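Local coordinates for protein glutamate receptor 1 (Adineta vaga, PDB 4IO2) that binds L-glutamate in the ligand-binding domain of what is probably a ligand-gated ion channel of the ionotropic glutamate receptor family, at residues G126-N131 with I173-F178; N105-L110 with D201-T206; G7-I12 with G53-V58. All blocks are in the same frame, centred on the assembly; numbering follows the deposited sequence.

Interaction 1 of 3, residues G126-N131 with I173-F178; sequences GKIPYN and IIDVSF
I128 overlaps V176 through the end of its longer branch: CD1 comes down against both methyls of the valine, 3.8 Å from V176 CG1 and 4.0 Å from V176 CG2, the two side chains running at a slant to each other. The chain gets there because CG1 of I128 stands anti to its carbonyl carbon (chi1 -54°) and then extends fully, while the short branch, CG2, passes alongside the D175 carboxylate at 4.1 Å from OD2. L123 of helix 120-125 touches both I128 and V176, adding to this small apolar patch. No direct hydrogen bond joins 126-131 to 173-178; water takes that place at two points. One water donates to N131 O (2.6 Å) and to I173 O (2.8 Å), bridging two carbonyl oxygens that could not bond each other. The second donates to D175 OD2 at 2.9 Å and only weakly to the K127 carbonyl. In the two-lobed, periplasmic-binding-protein-like fold of glutamate receptor ligand-binding domains, this contact sets the loop that follows helix 120-125 beside the residues leading into strand 177-180, in the lobe that also holds R136. The carboxylate of D175 is committed mainly elsewhere: OD2 forms a salt bridge with R132 and OD1 one with R112, so its negative charge is probably well compensated and its rotation fixed. I174 touches N131 only loosely, its CG2 lying 4.2 Å from N131 O, and packs on L169 of helix 162-170.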
loop_
_atom_site.group_PDB
_atom_site.type_symbol
_atom_site.label_atom_id
_atom_site.label_comp_id
_atom_site.label_asym_id
_atom_site.label_seq_id
_atom_site.Cartn_x
_atom_site.Cartn_y
_atom_site.Cartn_z
ATOM N N GLY A 126 -13.327 -18.899 21.086
ATOM C CA GLY A 126 -13.707 -18.742 22.471
ATOM C C GLY A 126 -12.768 -19.431 23.452
ATOM O O GLY A 126 -13.192 -19.718 24.566
ATOM N N LYS A 127 -11.512 -19.704 23.075
ATOM C CA LYS A 127 -10.533 -20.211 24.040
ATOM C C LYS A 127 -10.262 -19.131 25.074
ATOM O O LYS A 127 -9.908 -19.421 26.221
ATOM C CB LYS A 127 -9.203 -20.606 23.368
ATOM C CG LYS A 127 -8.184 -21.265 24.343
ATOM C CD LYS A 127 -6.881 -21.722 23.662
ATOM C CE LYS A 127 -6.032 -22.629 24.593
ATOM N NZ LYS A 127 -4.767 -23.138 23.963
ATOM N N ILE A 128 -10.424 -17.886 24.637
ATOM C CA ILE A 128 -10.197 -16.692 25.441
ATOM C C ILE A 128 -11.562 -16.019 25.551
ATOM O O ILE A 128 -12.168 -15.710 24.520
ATOM C CB ILE A 128 -9.226 -15.698 24.717
ATOM C CG1 ILE A 128 -7.932 -16.406 24.319
ATOM C CG2 ILE A 128 -8.925 -14.502 25.606
ATOM C CD1 ILE A 128 -6.875 -15.469 23.798
ATOM N N PRO A 129 -12.059 -15.802 26.789
ATOM C CA PRO A 129 -13.290 -15.003 26.898
ATOM C C PRO A 129 -13.057 -13.639 26.268
ATOM O O PRO A 129 -11.916 -13.205 26.221
ATOM C CB PRO A 129 -13.475 -14.837 28.412
ATOM C CG PRO A 129 -12.603 -15.905 29.048
ATOM C CD PRO A 129 -11.459 -16.093 28.104
ATOM N N TYR A 130 -14.114 -12.986 25.803
ATOM C CA TYR A 130 -14.004 -11.653 25.202
ATOM C C TYR A 130 -13.286 -10.664 26.103
ATOM O O TYR A 130 -12.461 -9.862 25.608
ATOM C CB TYR A 130 -15.384 -11.103 24.896
ATOM C CG TYR A 130 -16.183 -11.930 23.912
ATOM C CD1 TYR A 130 -15.734 -12.147 22.622
ATOM C CD2 TYR A 130 -17.378 -12.533 24.304
ATOM C CE1 TYR A 130 -16.474 -12.889 21.718
ATOM C CE2 TYR A 130 -18.136 -13.279 23.402
ATOM C CZ TYR A 130 -17.659 -13.458 22.107
ATOM O OH TYR A 130 -18.372 -14.194 21.186
ATOM N N ASN A 131 -13.579 -10.680 27.401
ATOM C CA ASN A 131 -12.941 -9.747 28.326
ATOM C C ASN A 131 -11.462 -10.021 28.652
ATOM O O ASN A 131 -10.829 -9.294 29.455
ATOM C CB ASN A 131 -13.652 -9.656 29.612
ATOM C CG ASN A 131 -13.352 -8.369 30.333
ATOM O OD1 ASN A 131 -13.359 -7.307 29.756
ATOM N ND2 ASN A 131 -13.201 -8.461 31.607
ATOM N N ILE A 173 -4.101 -9.558 33.439
ATOM C CA ILE A 173 -5.484 -9.112 33.366
ATOM C C ILE A 173 -6.075 -9.453 31.997
ATOM O O ILE A 173 -7.264 -9.737 31.872
ATOM C CB ILE A 173 -5.576 -7.599 33.551
ATOM C CG1 ILE A 173 -5.114 -7.218 34.951
ATOM C CG2 ILE A 173 -6.994 -7.102 33.335
ATOM C CD1 ILE A 173 -4.840 -5.745 35.126
ATOM N N ILE A 174 -5.254 -9.356 30.957
ATOM C CA ILE A 174 -5.659 -9.840 29.644
ATOM C C ILE A 174 -4.657 -10.860 29.134
ATOM O O ILE A 174 -3.511 -10.934 29.627
ATOM C CB ILE A 174 -5.786 -8.653 28.630
ATOM C CG1 ILE A 174 -4.467 -7.855 28.552
ATOM C CG2 ILE A 174 -6.948 -7.774 29.052
ATOM C CD1 ILE A 174 -4.522 -6.672 27.513
ATOM N N ASP A 175 -5.067 -11.658 28.166
ATOM C CA ASP A 175 -4.157 -12.641 27.565
ATOM C C ASP A 175 -3.593 -12.183 26.236
ATOM O O ASP A 175 -2.516 -12.639 25.854
ATOM C CB ASP A 175 -4.878 -13.986 27.384
ATOM C CG ASP A 175 -5.240 -14.646 28.706
ATOM O OD1 ASP A 175 -4.414 -14.577 29.648
ATOM O OD2 ASP A 175 -6.392 -15.134 28.774
ATOM N N VAL A 176 -4.313 -11.317 25.505
ATOM C CA VAL A 176 -3.860 -10.866 24.196
ATOM C C VAL A 176 -4.293 -9.428 23.985
ATOM O O VAL A 176 -5.251 -8.940 24.583
ATOM C CB VAL A 176 -4.414 -11.721 23.036
ATOM C CG1 VAL A 176 -3.934 -13.150 23.100
ATOM C CG2 VAL A 176 -5.955 -11.672 23.029
ATOM N N SER A 177 -3.573 -8.737 23.104
ATOM C CA SER A 177 -4.099 -7.530 22.453
ATOM C C SER A 177 -3.644 -7.554 20.993
ATOM O O SER A 177 -3.046 -8.547 20.541
ATOM C CB SER A 177 -3.607 -6.273 23.169
ATOM O OG SER A 177 -4.291 -5.104 22.686
ATOM N N PHE A 178 -3.986 -6.495 20.230
ATOM C CA PHE A 178 -3.582 -6.358 18.830
ATOM C C PHE A 178 -2.667 -5.146 18.754
ATOM O O PHE A 178 -2.854 -4.161 19.489
ATOM C CB PHE A 178 -4.785 -6.014 17.934
ATOM C CG PHE A 178 -5.889 -7.045 17.876
ATOM C CD1 PHE A 178 -5.679 -8.351 18.261
ATOM C CD2 PHE A 178 -7.150 -6.682 17.412
ATOM C CE1 PHE A 178 -6.705 -9.273 18.195
ATOM C CE2 PHE A 178 -8.163 -7.598 17.315
ATOM C CZ PHE A 178 -7.939 -8.897 17.722
HETATM O O HOH W 1 -8.499 -17.133 28.331
HETATM O O HOH W 2 -10.068 -9.593 31.918
#

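Interaction 2 of 3, residues N105-L110 with D201-T206; sequences NSMRIL and DFDKST
M107 and F202 form the dense part of this contact. Their backbones make an antiparallel hydrogen-bonded pair, in which M107 N points almost straight at F202 O (2.8 Å, 174° at the hydrogen) and F202 N returns a bond to M107 O. The phenylalanine takes chi1 61°, between its own backbone N and carbonyl carbon, which folds the ring back over M107: CB of M107 sits over one face, 3.9 Å from the ring centroid, a CH-pi contact. SD approaches the same ring obliquely, a Met-aromatic contact, and CE reaches F202 CE2 at 3.6 Å. I109 N lies in plane at the ring edge. Further along, N105 and S205 pair again, joined also by N105 ND2 to S205 OG at 3.2 Å, with OG tilted from the amide plane. The partly exposed side is looser: D201 OD1, in one of two conformers and so doubtful, makes a long salt bridge of charges alone, 3.6 Å from R108 NE and well out of the guanidinium plane. R108 NH2 gives a weak hydrogen bond to G199 O. Between the two backbone pairs the register slips by one residue, a beta bulge where the chain turns at D203. N105 ND2 also bonds D180 OD1, of a glutamate-binding residue, which places the bulged antiparallel pairing just behind the glutamate site, where N105 probably helps to position D180.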
loop_
_atom_site.group_PDB
_atom_site.type_symbol
_atom_site.label_atom_id
_atom_site.label_comp_id
_atom_site.label_asym_id
_atom_site.label_seq_id
_atom_site.Cartn_x
_atom_site.Cartn_y
_atom_site.Cartn_z
ATOM N N ASN A 105 1.229 -1.940 6.243
ATOM C CA ASN A 105 0.952 -2.263 7.633
ATOM C C ASN A 105 0.122 -3.504 7.695
ATOM O O ASN A 105 -0.538 -3.895 6.721
ATOM C CB ASN A 105 0.202 -1.098 8.332
ATOM C CG ASN A 105 0.004 -1.338 9.819
ATOM O OD1 ASN A 105 0.958 -1.566 10.549
ATOM N ND2 ASN A 105 -1.248 -1.287 10.272
ATOM N N SER A 106 0.147 -4.102 8.876
ATOM C CA SER A 106 -0.743 -5.202 9.240
ATOM C C SER A 106 -0.645 -5.288 10.769
ATOM O O SER A 106 0.165 -4.584 11.401
ATOM C CB SER A 106 -0.327 -6.506 8.589
ATOM O OG SER A 106 1.002 -6.809 8.977
ATOM N N MET A 107 -1.513 -6.084 11.367
ATOM C CA MET A 107 -1.518 -6.247 12.824
ATOM C C MET A 107 -1.084 -7.632 13.211
ATOM O O MET A 107 -1.176 -8.572 12.415
ATOM C CB MET A 107 -2.890 -5.937 13.463
ATOM C CG MET A 107 -3.338 -4.517 13.235
ATOM S SD MET A 107 -4.811 -4.103 14.201
ATOM C CE MET A 107 -6.093 -4.834 13.221
ATOM N N ARG A 108 -0.559 -7.723 14.434
ATOM C CA ARG A 108 -0.228 -8.982 15.064
ATOM C C ARG A 108 -0.853 -9.093 16.417
ATOM O O ARG A 108 -1.251 -8.114 17.010
ATOM C CB ARG A 108 1.281 -9.200 15.139
ATOM C CG ARG A 108 1.858 -9.353 13.696
ATOM C CD ARG A 108 3.011 -10.230 13.528
ATOM N NE ARG A 108 2.767 -11.576 14.000
ATOM C CZ ARG A 108 3.764 -12.382 14.286
ATOM N NH1 ARG A 108 5.019 -11.912 14.166
ATOM N NH2 ARG A 108 3.513 -13.600 14.736
ATOM N N ILE A 109 -1.001 -10.334 16.872
ATOM C CA ILE A 109 -1.415 -10.599 18.220
ATOM C C ILE A 109 -0.216 -10.496 19.188
ATOM O O ILE A 109 0.804 -11.145 18.975
ATOM C CB ILE A 109 -2.044 -11.982 18.311
ATOM C CG1 ILE A 109 -3.278 -12.084 17.393
ATOM C CG2 ILE A 109 -2.402 -12.285 19.780
ATOM C CD1 ILE A 109 -3.790 -13.498 17.136
ATOM N N LEU A 110 -0.374 -9.668 20.229
ATOM C CA LEU A 110 0.629 -9.407 21.301
ATOM C C LEU A 110 0.197 -10.175 22.545
ATOM O O LEU A 110 -0.953 -10.116 22.935
ATOM C CB LEU A 110 0.668 -7.898 21.611
ATOM C CG LEU A 110 1.658 -7.434 22.692
ATOM C CD1 LEU A 110 3.065 -7.612 22.249
ATOM C CD2 LEU A 110 1.418 -5.938 23.068
ATOM N N ASP A 201 -0.080 -12.504 10.315
ATOM C CA ASP A 201 -0.444 -11.104 10.188
ATOM C C ASP A 201 -1.929 -11.031 9.801
ATOM O O ASP A 201 -2.467 -11.975 9.186
ATOM C CB ASP A 201 0.441 -10.408 9.133
ATOM C CG ASP A 201 1.960 -10.713 9.298
ATOM O OD1 ASP A 201 2.417 -11.054 10.407
ATOM O OD2 ASP A 201 2.717 -10.579 8.309
ATOM N N PHE A 202 -2.596 -9.938 10.173
ATOM C CA PHE A 202 -3.955 -9.730 9.723
ATOM C C PHE A 202 -4.244 -8.243 9.496
ATOM O O PHE A 202 -3.478 -7.373 9.911
ATOM C CB PHE A 202 -4.937 -10.374 10.709
ATOM C CG PHE A 202 -4.881 -9.821 12.111
ATOM C CD1 PHE A 202 -3.922 -10.252 13.008
ATOM C CD2 PHE A 202 -5.794 -8.867 12.549
ATOM C CE1 PHE A 202 -3.860 -9.737 14.306
ATOM C CE2 PHE A 202 -5.732 -8.351 13.849
ATOM C CZ PHE A 202 -4.754 -8.781 14.719
ATOM N N ASP A 203 -5.368 -7.956 8.861
ATOM C CA ASP A 203 -5.781 -6.587 8.550
ATOM C C ASP A 203 -4.725 -5.806 7.780
ATOM O O ASP A 203 -4.312 -4.717 8.187
ATOM C CB ASP A 203 -6.203 -5.819 9.811
ATOM C CG ASP A 203 -7.112 -4.648 9.512
ATOM O OD1 ASP A 203 -7.993 -4.778 8.645
ATOM O OD2 ASP A 203 -6.908 -3.554 10.083
ATOM N N LYS A 204 -4.289 -6.389 6.680
ATOM C CA LYS A 204 -3.367 -5.735 5.758
ATOM C C LYS A 204 -3.921 -4.373 5.411
ATOM O O LYS A 204 -5.108 -4.224 5.032
ATOM C CB LYS A 204 -3.186 -6.556 4.485
ATOM C CG LYS A 204 -2.703 -7.982 4.725
ATOM C CD LYS A 204 -1.716 -8.089 5.860
ATOM C CE LYS A 204 -1.315 -9.543 6.130
ATOM N NZ LYS A 204 -2.256 -10.544 5.564
ATOM N N SER A 205 -3.078 -3.365 5.571
ATOM C CA SER A 205 -3.516 -2.001 5.489
ATOM C C SER A 205 -2.331 -1.094 5.134
ATOM O O SER A 205 -1.262 -1.561 4.788
ATOM C CB SER A 205 -4.164 -1.650 6.852
ATOM O OG SER A 205 -3.271 -1.946 7.937
ATOM N N THR A 206 -2.540 0.207 5.242
ATOM C CA THR A 206 -1.512 1.190 4.950
ATOM C C THR A 206 -1.533 2.311 5.963
ATOM O O THR A 206 -2.572 2.542 6.587
ATOM C CB THR A 206 -1.724 1.807 3.544
ATOM O OG1 THR A 206 -3.049 2.376 3.467
ATOM C CG2 THR A 206 -1.575 0.765 2.413
#

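Interaction 3 of 3, residues G7-I12 with G53-V58; sequences GITLRI and GFVADV
I8 O accepts the shortest bond of this contact, 2.8 Å from V55 N, with the donor above the carbonyl plane. From there the two strands run parallel and trade bonds in alternation: V55 O receives L10 N nearly end-on to its carbonyl (2.9 Å), L10 O receives D57 N, and D57 O receives I12 N. Before the strands begin, G7 N bonds G53 O, two glycines with positive phi, the second directly following helix 40-52. On the face of L10 and I12, L10 CD1 lies over one face of the F54 ring at 4.0 Å from the centroid, a CH-pi contact; CD1 of I12 meets F54 CE1 and A56 CB, both at 4.1 Å. L48 and R49 of helix 40-52 also touch the F54 side chain. On the other face T9 OG1 rests 3.6 Å from V55 CB, and D57 OD2 lies beside R11 CG, though the charged ends part: R11 reaches D80 and G77, while D57 OD1 bonds Q59. This is the parallel pairing of an alpha/beta sheet, the helix covering one face. The ladder is therefore held by backbone bonds and apolar packing, with opposite charges adding at most a distant attraction.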
loop_
_atom_site.group_PDB
_atom_site.type_symbol
_atom_site.label_atom_id
_atom_site.label_comp_id
_atom_site.label_asym_id
_atom_site.label_seq_id
_atom_site.Cartn_x
_atom_site.Cartn_y
_atom_site.Cartn_z
ATOM N N GLY A 7 6.850 27.795 0.730
ATOM C CA GLY A 7 6.632 29.002 1.515
ATOM C C GLY A 7 5.418 28.967 2.448
ATOM O O GLY A 7 5.204 29.926 3.200
ATOM N N ILE A 8 4.617 27.916 2.390
ATOM C CA ILE A 8 3.393 27.836 3.176
ATOM C C ILE A 8 3.709 27.196 4.514
ATOM O O ILE A 8 4.473 26.235 4.568
ATOM C CB ILE A 8 2.348 26.949 2.449
ATOM C CG1 ILE A 8 2.019 27.524 1.055
ATOM C CG2 ILE A 8 1.124 26.702 3.305
ATOM C CD1 ILE A 8 1.438 28.924 1.086
ATOM N N THR A 9 3.114 27.705 5.580
ATOM C CA THR A 9 3.272 27.080 6.880
ATOM C C THR A 9 2.230 25.988 7.081
ATOM O O THR A 9 1.044 26.211 6.869
ATOM C CB THR A 9 3.153 28.128 8.026
ATOM O OG1 THR A 9 4.201 29.085 7.891
ATOM C CG2 THR A 9 3.249 27.460 9.402
ATOM N N LEU A 10 2.695 24.801 7.453
ATOM C CA LEU A 10 1.819 23.689 7.812
ATOM C C LEU A 10 1.908 23.391 9.270
ATOM O O LEU A 10 2.993 23.112 9.784
ATOM C CB LEU A 10 2.222 22.421 7.090
ATOM C CG LEU A 10 2.007 22.406 5.604
ATOM C CD1 LEU A 10 2.552 21.090 5.085
ATOM C CD2 LEU A 10 0.554 22.622 5.262
ATOM N N ARG A 11 0.768 23.391 9.937
ATOM C CA ARG A 11 0.638 22.846 11.295
ATOM C C ARG A 11 0.519 21.333 11.170
ATOM O O ARG A 11 -0.463 20.800 10.608
ATOM C CB ARG A 11 -0.594 23.406 12.011
ATOM C CG ARG A 11 -0.605 24.916 12.209
ATOM C CD ARG A 11 -1.993 25.398 12.639
ATOM N NE ARG A 11 -2.976 24.974 11.655
ATOM C CZ ARG A 11 -4.271 24.753 11.878
ATOM N NH1 ARG A 11 -4.831 25.000 13.061
ATOM N NH2 ARG A 11 -5.010 24.298 10.886
ATOM N N ILE A 12 1.544 20.624 11.639
ATOM C CA ILE A 12 1.684 19.173 11.446
ATOM C C ILE A 12 1.478 18.459 12.772
ATOM O O ILE A 12 2.305 18.579 13.662
ATOM C CB ILE A 12 3.067 18.805 10.899
ATOM C CG1 ILE A 12 3.362 19.568 9.626
ATOM C CG2 ILE A 12 3.157 17.280 10.701
ATOM C CD1 ILE A 12 4.748 19.298 9.017
ATOM N N GLY A 53 9.652 22.784 0.483
ATOM C CA GLY A 53 9.855 24.167 0.894
ATOM C C GLY A 53 8.780 24.781 1.759
ATOM O O GLY A 53 8.739 25.997 1.912
ATOM N N PHE A 54 7.927 23.971 2.375
ATOM C CA PHE A 54 6.970 24.486 3.360
ATOM C C PHE A 54 7.701 24.837 4.657
ATOM O O PHE A 54 8.854 24.452 4.872
ATOM C CB PHE A 54 5.799 23.498 3.627
ATOM C CG PHE A 54 6.215 22.126 4.100
ATOM C CD1 PHE A 54 6.553 21.882 5.422
ATOM C CD2 PHE A 54 6.173 21.073 3.218
ATOM C CE1 PHE A 54 6.897 20.600 5.836
ATOM C CE2 PHE A 54 6.543 19.797 3.618
ATOM C CZ PHE A 54 6.899 19.568 4.935
ATOM N N VAL A 55 7.007 25.551 5.530
ATOM C CA VAL A 55 7.507 25.823 6.869
ATOM C C VAL A 55 6.768 24.866 7.818
ATOM O O VAL A 55 5.535 24.834 7.844
ATOM C CB VAL A 55 7.284 27.288 7.252
ATOM C CG1 VAL A 55 7.732 27.556 8.674
ATOM C CG2 VAL A 55 8.077 28.197 6.285
ATOM N N ALA A 56 7.530 24.087 8.574
ATOM C CA ALA A 56 6.969 23.074 9.460
ATOM C C ALA A 56 6.711 23.619 10.854
ATOM O O ALA A 56 7.616 24.087 11.537
ATOM C CB ALA A 56 7.884 21.887 9.542
ATOM N N ASP A 57 5.456 23.563 11.256
ATOM C CA ASP A 57 5.058 23.847 12.630
ATOM C C ASP A 57 4.554 22.547 13.275
ATOM O O ASP A 57 3.380 22.193 13.173
ATOM C CB ASP A 57 3.990 24.949 12.637
ATOM C CG ASP A 57 3.414 25.221 14.020
ATOM O OD1 ASP A 57 4.041 24.819 15.017
ATOM O OD2 ASP A 57 2.345 25.883 14.101
ATOM N N VAL A 58 5.475 21.822 13.882
ATOM C CA VAL A 58 5.220 20.459 14.357
ATOM C C VAL A 58 4.592 20.532 15.751
ATOM O O VAL A 58 5.137 21.170 16.642
ATOM C CB VAL A 58 6.497 19.639 14.391
ATOM C CG1 VAL A 58 6.224 18.265 14.989
ATOM C CG2 VAL A 58 7.101 19.521 13.010
#

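From the N terminus, interaction 3 closes first, bringing 53-58 back beside 7-12 after helix 40-52 and setting the edge of the parallel sheet in one lobe. The chain then passes into the other lobe, where 105-110 opens a long loop that ends only at 201-206, in interaction 2. Interaction 1, between 126-131 and 173-178, opens and closes wholly within that loop. Interactions 1 and 2 share a sheet: S177 O lies 2.9 Å from L110 N, probably hydrogen-bonded, and F178 packs edge-to-face on F202. Interaction 3 stands apart, its centre about 32 Å from that of interaction 2 and about 43 Å from that of interaction 1.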